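Local coordinates for protein 3-dehydroquinate dehydratase (PDB 2EGZ) that catalyses the cis-dehydration of 3-dehydroquinate to 3-dehydroshikimate, the third step of the chorismate pathway, through a Schiff-base intermediate with the enzyme, at residues A24-L29 / S188-C193; S179-Y184 / E207-L212; T10-N15 / E47-Q52. All blocks are in the same frame, centred on the assembly; numbering follows the deposited sequence.

Contact 1. Residues A24-L29 / S188-C193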
loop_
_atom_site.group_PDB
_atom_site.type_symbol
_atom_site.label_atom_id
_atom_site.label_comp_id
_atom_site.label_asym_id
_atom_site.label_seq_id
_atom_site.Cartn_x
_atom_site.Cartn_y
_atom_site.Cartn_z
ATOM N N ALA B 24 20.893 -23.036 -8.762
ATOM C CA ALA B 24 19.885 -22.383 -7.936
ATOM C C ALA B 24 19.587 -23.264 -6.727
ATOM O O ALA B 24 19.580 -24.489 -6.836
ATOM C CB ALA B 24 18.613 -22.159 -8.737
ATOM N N ASP B 25 19.355 -22.639 -5.576
ATOM C CA ASP B 25 19.034 -23.388 -4.360
ATOM C C ASP B 25 17.527 -23.360 -4.210
ATOM O O ASP B 25 16.917 -24.285 -3.666
ATOM C CB ASP B 25 19.635 -22.713 -3.125
ATOM C CG ASP B 25 21.139 -22.659 -3.161
ATOM O OD1 ASP B 25 21.760 -23.741 -3.123
ATOM O OD2 ASP B 25 21.699 -21.538 -3.225
ATOM N N ILE B 26 16.939 -22.275 -4.703
ATOM C CA ILE B 26 15.508 -22.055 -4.596
ATOM C C ILE B 26 14.862 -21.585 -5.889
ATOM O O ILE B 26 15.470 -20.855 -6.666
ATOM C CB ILE B 26 15.217 -20.960 -3.545
ATOM C CG1 ILE B 26 15.763 -21.376 -2.182
ATOM C CG2 ILE B 26 13.731 -20.670 -3.488
ATOM C CD1 ILE B 26 15.736 -20.251 -1.171
ATOM N N VAL B 27 13.623 -22.012 -6.110
ATOM C CA VAL B 27 12.858 -21.555 -7.260
ATOM C C VAL B 27 11.673 -20.809 -6.660
ATOM O O VAL B 27 10.937 -21.353 -5.832
ATOM C CB VAL B 27 12.317 -22.716 -8.139
ATOM C CG1 VAL B 27 11.218 -22.196 -9.068
ATOM C CG2 VAL B 27 13.443 -23.304 -8.976
ATOM N N GLU B 28 11.506 -19.552 -7.042
ATOM C CA GLU B 28 10.377 -18.785 -6.544
ATOM C C GLU B 28 9.259 -18.861 -7.572
ATOM O O GLU B 28 9.410 -18.379 -8.697
ATOM C CB GLU B 28 10.744 -17.316 -6.325
ATOM C CG GLU B 28 9.524 -16.458 -5.969
ATOM C CD GLU B 28 9.857 -14.995 -5.752
ATOM O OE1 GLU B 28 10.661 -14.450 -6.532
ATOM O OE2 GLU B 28 9.299 -14.385 -4.811
ATOM N N LEU B 29 8.144 -19.473 -7.199
ATOM C CA LEU B 29 7.024 -19.564 -8.120
ATOM C C LEU B 29 6.245 -18.261 -8.035
ATOM O O LEU B 29 5.622 -17.965 -7.018
ATOM C CB LEU B 29 6.105 -20.741 -7.766
ATOM C CG LEU B 29 6.553 -22.157 -8.146
ATOM C CD1 LEU B 29 7.834 -22.502 -7.417
ATOM C CD2 LEU B 29 5.460 -23.154 -7.790
ATOM N N SER B 188 21.735 -10.488 4.732
ATOM C CA SER B 188 20.765 -10.901 3.712
ATOM C C SER B 188 21.012 -12.388 3.451
ATOM O O SER B 188 22.112 -12.782 3.065
ATOM C CB SER B 188 20.954 -10.090 2.427
ATOM O OG SER B 188 19.838 -10.251 1.565
ATOM N N VAL B 189 19.978 -13.203 3.648
ATOM C CA VAL B 189 20.100 -14.650 3.511
ATOM C C VAL B 189 19.762 -15.271 2.161
ATOM O O VAL B 189 20.124 -16.423 1.906
ATOM C CB VAL B 189 19.260 -15.356 4.592
ATOM C CG1 VAL B 189 19.791 -14.985 5.969
ATOM C CG2 VAL B 189 17.788 -14.947 4.464
ATOM N N ILE B 190 19.068 -14.522 1.310
ATOM C CA ILE B 190 18.692 -15.007 -0.017
ATOM C C ILE B 190 18.916 -13.902 -1.038
ATOM O O ILE B 190 18.639 -12.729 -0.766
ATOM C CB ILE B 190 17.195 -15.421 -0.071
ATOM C CG1 ILE B 190 16.925 -16.572 0.900
ATOM C CG2 ILE B 190 16.805 -15.816 -1.500
ATOM C CD1 ILE B 190 15.439 -16.889 1.078
ATOM N N THR B 191 19.442 -14.270 -2.201
ATOM C CA THR B 191 19.666 -13.308 -3.271
ATOM C C THR B 191 18.867 -13.837 -4.462
ATOM O O THR B 191 18.670 -15.042 -4.593
ATOM C CB THR B 191 21.170 -13.180 -3.626
ATOM O OG1 THR B 191 21.364 -12.056 -4.497
ATOM C CG2 THR B 191 21.676 -14.440 -4.306
ATOM N N TYR B 192 18.390 -12.937 -5.311
ATOM C CA TYR B 192 17.573 -13.329 -6.456
ATOM C C TYR B 192 18.270 -13.052 -7.777
ATOM O O TYR B 192 18.811 -11.965 -7.995
ATOM C CB TYR B 192 16.233 -12.587 -6.407
ATOM C CG TYR B 192 15.419 -12.902 -5.176
ATOM C CD1 TYR B 192 14.207 -13.584 -5.274
ATOM C CD2 TYR B 192 15.872 -12.538 -3.904
ATOM C CE1 TYR B 192 13.457 -13.897 -4.128
ATOM C CE2 TYR B 192 15.134 -12.846 -2.756
ATOM C CZ TYR B 192 13.931 -13.524 -2.878
ATOM O OH TYR B 192 13.200 -13.828 -1.751
ATOM N N CYS B 193 18.233 -14.039 -8.661
ATOM C CA CYS B 193 18.884 -13.929 -9.960
ATOM C C CYS B 193 17.903 -14.110 -11.100
ATOM O O CYS B 193 16.734 -14.431 -10.889
ATOM C CB CYS B 193 19.963 -15.008 -10.097
ATOM S SG CYS B 193 21.305 -14.921 -8.922
HETATM O O HOH W 1 10.501 -13.628 -2.503
#
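Glu28 and Tyr192 meet inside the barrel, the carboxylate reaching the rim of the phenol ring. Glu28 OE1 lies 3.7 Å from Tyr192 CE1, at the ring edge and near its plane, where it faces the C-H bonds; the carboxylate plane is turned 51° from that of the ring. The two side chains run at about a right angle. A water closes the gap between their polar ends: it donates to Glu28 OE2 at 2.7 Å and accepts from Tyr192 OH at 2.8 Å.

One layer below, the Ile26 and Ile190 side chains also cross, touching through their terminal methyls, with CD1 of Ile26 4.1 Å from CD1 of Ile190. Both isoleucines carry CG1 beside the backbone N (chi1 -60° in Ile26, -62° in Ile190) and run on extended to CD1, which brings these methyls together.

Strands 26-30 and 190-192 are not direct neighbours in the TIM barrel of type I dehydroquinases: strand 2-7 runs between them, and Ile26 CA is 9.0 Å from Ile190 CA. Their side chains meet in the barrel interior, across strand 2-7.

Farther out, Thr59 binds Glu28 OE2, so that oxygen is held by protein as well as by water. Glu28 probably belongs to the 3-dehydroquinate site, and the Tyr192 ring makes a cation-pi contact with Lys142, the Schiff-base lysine.

Contact 2. Residues S179-Y184 / E207-L212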
loop_
_atom_site.group_PDB
_atom_site.type_symbol
_atom_site.label_atom_id
_atom_site.label_comp_id
_atom_site.label_asym_id
_atom_site.label_seq_id
_atom_site.Cartn_x
_atom_site.Cartn_y
_atom_site.Cartn_z
ATOM N N SER B 179 24.460 -4.810 -4.333
ATOM C CA SER B 179 23.732 -5.259 -3.146
ATOM C C SER B 179 23.333 -6.729 -3.256
ATOM O O SER B 179 23.115 -7.401 -2.249
ATOM C CB SER B 179 22.469 -4.419 -2.930
ATOM O OG SER B 179 21.456 -4.770 -3.863
ATOM N N ARG B 180 23.233 -7.228 -4.480
ATOM C CA ARG B 180 22.843 -8.620 -4.680
ATOM C C ARG B 180 23.946 -9.573 -4.237
ATOM O O ARG B 180 23.684 -10.728 -3.891
ATOM C CB ARG B 180 22.477 -8.846 -6.151
ATOM C CG ARG B 180 21.277 -8.007 -6.583
ATOM C CD ARG B 180 20.863 -8.299 -8.016
ATOM N NE ARG B 180 19.738 -7.462 -8.424
ATOM C CZ ARG B 180 18.462 -7.724 -8.158
ATOM N NH1 ARG B 180 18.124 -8.816 -7.482
ATOM N NH2 ARG B 180 17.522 -6.886 -8.561
ATOM N N LEU B 181 25.182 -9.082 -4.233
ATOM C CA LEU B 181 26.317 -9.890 -3.808
ATOM C C LEU B 181 26.745 -9.535 -2.385
ATOM O O LEU B 181 26.980 -10.420 -1.557
ATOM C CB LEU B 181 27.499 -9.679 -4.759
ATOM C CG LEU B 181 28.819 -10.332 -4.335
ATOM C CD1 LEU B 181 28.632 -11.841 -4.235
ATOM C CD2 LEU B 181 29.905 -10.002 -5.343
ATOM N N ALA B 182 26.828 -8.237 -2.103
ATOM C CA ALA B 182 27.273 -7.751 -0.798
ATOM C C ALA B 182 26.247 -7.837 0.331
ATOM O O ALA B 182 26.600 -7.732 1.508
ATOM C CB ALA B 182 27.765 -6.311 -0.934
ATOM N N GLY B 183 24.980 -8.016 -0.025
ATOM C CA GLY B 183 23.938 -8.096 0.981
ATOM C C GLY B 183 24.205 -9.128 2.061
ATOM O O GLY B 183 23.845 -8.922 3.221
ATOM N N TYR B 184 24.836 -10.236 1.682
ATOM C CA TYR B 184 25.152 -11.318 2.617
ATOM C C TYR B 184 25.875 -10.841 3.876
ATOM O O TYR B 184 25.566 -11.270 4.993
ATOM C CB TYR B 184 26.016 -12.368 1.914
ATOM C CG TYR B 184 26.313 -13.587 2.757
ATOM C CD1 TYR B 184 25.281 -14.370 3.266
ATOM C CD2 TYR B 184 27.630 -13.965 3.032
ATOM C CE1 TYR B 184 25.549 -15.505 4.031
ATOM C CE2 TYR B 184 27.908 -15.098 3.797
ATOM C CZ TYR B 184 26.862 -15.861 4.292
ATOM O OH TYR B 184 27.125 -16.978 5.057
ATOM N N GLU B 207 24.166 -18.371 -13.116
ATOM C CA GLU B 207 25.507 -18.928 -13.247
ATOM C C GLU B 207 26.578 -18.006 -12.688
ATOM O O GLU B 207 27.513 -18.460 -12.035
ATOM C CB GLU B 207 25.824 -19.237 -14.713
ATOM C CG GLU B 207 24.984 -20.349 -15.309
ATOM C CD GLU B 207 25.432 -20.724 -16.710
ATOM O OE1 GLU B 207 25.456 -19.835 -17.586
ATOM O OE2 GLU B 207 25.759 -21.910 -16.932
ATOM N N GLU B 208 26.443 -16.712 -12.952
ATOM C CA GLU B 208 27.415 -15.743 -12.467
ATOM C C GLU B 208 27.387 -15.611 -10.945
ATOM O O GLU B 208 28.438 -15.551 -10.305
ATOM C CB GLU B 208 27.175 -14.378 -13.125
ATOM C CG GLU B 208 27.566 -14.340 -14.601
ATOM C CD GLU B 208 27.265 -13.004 -15.263
ATOM O OE1 GLU B 208 27.548 -11.952 -14.646
ATOM O OE2 GLU B 208 26.754 -13.005 -16.406
ATOM N N MET B 209 26.195 -15.583 -10.358
ATOM C CA MET B 209 26.092 -15.450 -8.904
ATOM C C MET B 209 26.678 -16.666 -8.190
ATOM O O MET B 209 27.239 -16.548 -7.102
ATOM C CB MET B 209 24.636 -15.259 -8.483
ATOM C CG MET B 209 24.456 -15.015 -6.991
ATOM S SD MET B 209 25.319 -13.528 -6.382
ATOM C CE MET B 209 24.094 -12.303 -6.759
ATOM N N VAL B 210 26.545 -17.838 -8.800
ATOM C CA VAL B 210 27.085 -19.049 -8.195
ATOM C C VAL B 210 28.601 -18.929 -8.063
ATOM O O VAL B 210 29.177 -19.242 -7.017
ATOM C CB VAL B 210 26.737 -20.287 -9.045
ATOM C CG1 VAL B 210 27.541 -21.490 -8.581
ATOM C CG2 VAL B 210 25.244 -20.578 -8.926
ATOM N N GLU B 211 29.247 -18.464 -9.123
ATOM C CA GLU B 211 30.690 -18.314 -9.104
ATOM C C GLU B 211 31.123 -17.183 -8.171
ATOM O O GLU B 211 32.173 -17.270 -7.536
ATOM C CB GLU B 211 31.215 -18.059 -10.515
ATOM C CG GLU B 211 32.718 -18.257 -10.639
ATOM C CD GLU B 211 33.161 -19.627 -10.147
ATOM O OE1 GLU B 211 32.647 -20.645 -10.665
ATOM O OE2 GLU B 211 34.023 -19.687 -9.242
ATOM N N LEU B 212 30.316 -16.125 -8.089
ATOM C CA LEU B 212 30.642 -14.993 -7.216
ATOM C C LEU B 212 30.530 -15.393 -5.752
ATOM O O LEU B 212 31.346 -14.986 -4.923
ATOM C CB LEU B 212 29.710 -13.808 -7.497
ATOM C CG LEU B 212 29.833 -13.153 -8.877
ATOM C CD1 LEU B 212 28.719 -12.138 -9.073
ATOM C CD2 LEU B 212 31.193 -12.483 -9.006
#
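Apolar contact carries most of the meeting between Leu181 and the helix 206-217. Leu181 CD1 rests on the base of Leu212, 4.0 Å from Leu212 CB, and the two leucine side chains cross at about a right angle. The same methyl also lies 4.3 Å from Met209 SD, so this single branch of Leu181 touches two residues one helical turn apart. A chi1 of 173°, with CG anti to the backbone N of Leu181, sets CD1 against Leu212 CB.

The second kind of interaction sets the end of Met209 against backbone. Met209 CE approaches the carbonyl of Arg180, coming to 3.3 Å from Arg180 O, a close approach of a methyl to an oxygen; that oxygen also accepts a hydrogen bond from Thr191 OG1. The methyl touches the Arg180 side chain as well, 3.9 Å from Arg180 CB. Met209 reaches this place by leaving its helix with CG anti to N and then folding at chi2 (60°) and chi3 (85°), which places CE over the face of the peptide that joins Arg180 to Leu181.

The polar part of Arg180 takes a different course. Its chain is extended from CG to NE and carries the guanidinium away from the helix 206-217, where NH2 binds a tartrate molecule, probably from the crystallisation liquor. Arg180 binds 3-dehydroquinate, so its base is packed by methionine while its tip serves the substrate pocket.

The short helix 179-182 and the helix 206-217 lie on the outside of the barrel, on either side of strand 190-192 in chain order. Met209 also touches Ile3 of strand 2-7, and Tyr217, further along the same helix, donates from OH to Leu181 O.

Contact 3. Residues T10-N15 / E47-Q52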
loop_
_atom_site.group_PDB
_atom_site.type_symbol
_atom_site.label_atom_id
_atom_site.label_comp_id
_atom_site.label_asym_id
_atom_site.label_seq_id
_atom_site.Cartn_x
_atom_site.Cartn_y
_atom_site.Cartn_z
ATOM N N THR B 10 5.792 -20.925 -17.934
ATOM C CA THR B 10 6.159 -21.195 -19.324
ATOM C C THR B 10 7.430 -22.035 -19.411
ATOM O O THR B 10 8.423 -21.738 -18.743
ATOM C CB THR B 10 6.380 -19.885 -20.116
ATOM O OG1 THR B 10 7.540 -19.210 -19.614
ATOM C CG2 THR B 10 5.171 -18.969 -19.981
ATOM N N ASN B 11 7.397 -23.077 -20.241
ATOM C CA ASN B 11 8.539 -23.973 -20.413
ATOM C C ASN B 11 9.123 -24.266 -19.035
ATOM O O ASN B 11 10.338 -24.352 -18.857
ATOM C CB ASN B 11 9.591 -23.321 -21.308
ATOM N N PHE B 12 8.233 -24.422 -18.064
ATOM C CA PHE B 12 8.624 -24.667 -16.681
ATOM C C PHE B 12 9.611 -25.806 -16.441
ATOM O O PHE B 12 10.694 -25.592 -15.886
ATOM C CB PHE B 12 7.388 -24.911 -15.822
ATOM C CG PHE B 12 7.669 -24.857 -14.354
ATOM C CD1 PHE B 12 7.982 -23.647 -13.745
ATOM C CD2 PHE B 12 7.681 -26.016 -13.591
ATOM C CE1 PHE B 12 8.300 -23.592 -12.395
ATOM C CE2 PHE B 12 8.000 -25.971 -12.237
ATOM C CZ PHE B 12 8.312 -24.758 -11.639
ATOM N N SER B 13 9.236 -27.014 -16.847
ATOM C CA SER B 13 10.091 -28.173 -16.642
ATOM C C SER B 13 11.529 -27.983 -17.110
ATOM O O SER B 13 12.464 -28.371 -16.411
ATOM C CB SER B 13 9.476 -29.400 -17.313
ATOM O OG SER B 13 8.270 -29.763 -16.664
ATOM N N GLU B 14 11.710 -27.385 -18.284
ATOM C CA GLU B 14 13.054 -27.165 -18.801
ATOM C C GLU B 14 13.773 -26.037 -18.058
ATOM O O GLU B 14 14.986 -26.097 -17.869
ATOM C CB GLU B 14 13.012 -26.849 -20.297
ATOM C CG GLU B 14 12.115 -25.681 -20.652
ATOM C CD GLU B 14 12.683 -24.832 -21.770
ATOM O OE1 GLU B 14 13.782 -24.264 -21.582
ATOM O OE2 GLU B 14 12.036 -24.730 -22.833
ATOM N N ASN B 15 13.031 -25.009 -17.650
ATOM C CA ASN B 15 13.632 -23.890 -16.924
ATOM C C ASN B 15 14.067 -24.359 -15.545
ATOM O O ASN B 15 15.090 -23.921 -15.023
ATOM C CB ASN B 15 12.649 -22.722 -16.788
ATOM C CG ASN B 15 12.453 -21.970 -18.090
ATOM O OD1 ASN B 15 13.384 -21.837 -18.886
ATOM N ND2 ASN B 15 11.246 -21.459 -18.306
ATOM N N GLU B 47 5.668 -29.358 -6.291
ATOM C CA GLU B 47 6.162 -30.720 -6.150
ATOM C C GLU B 47 7.257 -31.033 -7.163
ATOM O O GLU B 47 8.188 -31.777 -6.861
ATOM C CB GLU B 47 5.013 -31.719 -6.304
ATOM C CG GLU B 47 3.898 -31.499 -5.298
ATOM C CD GLU B 47 2.776 -32.515 -5.418
ATOM O OE1 GLU B 47 2.344 -32.799 -6.552
ATOM O OE2 GLU B 47 2.320 -33.018 -4.371
ATOM N N GLU B 48 7.148 -30.469 -8.365
ATOM C CA GLU B 48 8.150 -30.719 -9.391
ATOM C C GLU B 48 9.486 -30.095 -8.989
ATOM O O GLU B 48 10.552 -30.638 -9.272
ATOM C CB GLU B 48 7.694 -30.152 -10.741
ATOM C CG GLU B 48 8.349 -30.837 -11.934
ATOM C CD GLU B 48 8.021 -30.175 -13.260
ATOM O OE1 GLU B 48 6.874 -29.716 -13.436
ATOM O OE2 GLU B 48 8.912 -30.129 -14.134
ATOM N N VAL B 49 9.431 -28.942 -8.332
ATOM C CA VAL B 49 10.653 -28.283 -7.892
ATOM C C VAL B 49 11.314 -29.154 -6.839
ATOM O O VAL B 49 12.521 -29.390 -6.874
ATOM C CB VAL B 49 10.358 -26.906 -7.282
ATOM C CG1 VAL B 49 11.640 -26.280 -6.773
ATOM C CG2 VAL B 49 9.715 -26.019 -8.331
ATOM N N HIS B 50 10.511 -29.633 -5.898
ATOM C CA HIS B 50 11.020 -30.490 -4.836
ATOM C C HIS B 50 11.576 -31.783 -5.418
ATOM O O HIS B 50 12.563 -32.327 -4.915
ATOM C CB HIS B 50 9.909 -30.797 -3.837
ATOM C CG HIS B 50 9.566 -29.645 -2.943
ATOM N ND1 HIS B 50 8.316 -29.479 -2.391
ATOM C CD2 HIS B 50 10.324 -28.624 -2.477
ATOM C CE1 HIS B 50 8.317 -28.405 -1.622
ATOM N NE2 HIS B 50 9.523 -27.868 -1.655
ATOM N N SER B 51 10.951 -32.273 -6.485
ATOM C CA SER B 51 11.404 -33.510 -7.121
ATOM C C SER B 51 12.816 -33.364 -7.666
ATOM O O SER B 51 13.532 -34.354 -7.833
ATOM C CB SER B 51 10.454 -33.904 -8.257
ATOM O OG SER B 51 9.172 -34.233 -7.747
ATOM N N GLN B 52 13.214 -32.125 -7.941
ATOM C CA GLN B 52 14.547 -31.837 -8.468
ATOM C C GLN B 52 15.522 -31.492 -7.352
ATOM O O GLN B 52 16.674 -31.134 -7.610
ATOM C CB GLN B 52 14.481 -30.677 -9.465
ATOM C CG GLN B 52 13.739 -31.011 -10.744
ATOM C CD GLN B 52 14.495 -31.991 -11.618
ATOM O OE1 GLN B 52 13.954 -32.512 -12.593
ATOM N NE2 GLN B 52 15.753 -32.243 -11.279
#
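Ser13 and Glu48 join the start of helix 12-22 to the helix 39-51 by a short hydrogen bond, Ser13 OG donating to Glu48 OE2 at 2.6 Å. The hydroxyl meets the carboxylate on its syn side, 17° out of the plane. Glu48 spans the gap between the helices with CG anti to the backbone N and an extended chain beyond.

The other carboxylate oxygen turns to Phe12. Glu48 OE1 stands 3.8 Å from Phe12 CD2, at the ring edge and in its plane, and the carboxylate plane is nearly perpendicular to the ring, at 85°. The two side chains slide past each other in opposite directions. For Phe12, a chi1 of -167° directs the ring from its helix toward the partner helix, and its far end finds Val49: CZ touches Val49 CG2 at 3.8 Å, with this methyl likewise at the ring edge. Val49 has CG1 anti to its backbone N and CG2 beside it; CG2 meets the ring, while CG1 packs on Val27 of strand 26-30.

These are two neighbouring outer helices of the TIM barrel, following strands 2-7 and 26-30, and the contact passes from the buried layer at Phe12 and Val49 to the exposed Ser13.

One carboxylate therefore serves two partners, OE2 as hydrogen-bond acceptor and OE1 against the electropositive C-H edge of the ring. Both would be consistent with a negatively charged Glu48, the ring-edge contact being the weaker, and together they would probably restrain the rotation of its carboxylate.

How the contacts relate
The three contacts sample one TIM barrel from its interior to its outer helical layer. Contact 1 lies inside, about 6 Å from the chain centre, while contacts 2 and 3 lie outside, their centres about 23 Å apart. Contact 1 touches both, its centre about 11 Å from that of contact 2 and about 15 Å from that of contact 3: Thr191 and Ser188 reach Arg180 and Gly183, and Val27 and Leu29 pack on Val49. Along the chain, contact 3 closes before contact 2 opens, and the segments of contact 1 alternate with those of each. Strand 190-192, the last along the chain, lies beside strand 2-7 and packs against strand 168-172, as in TIM-barrel closure.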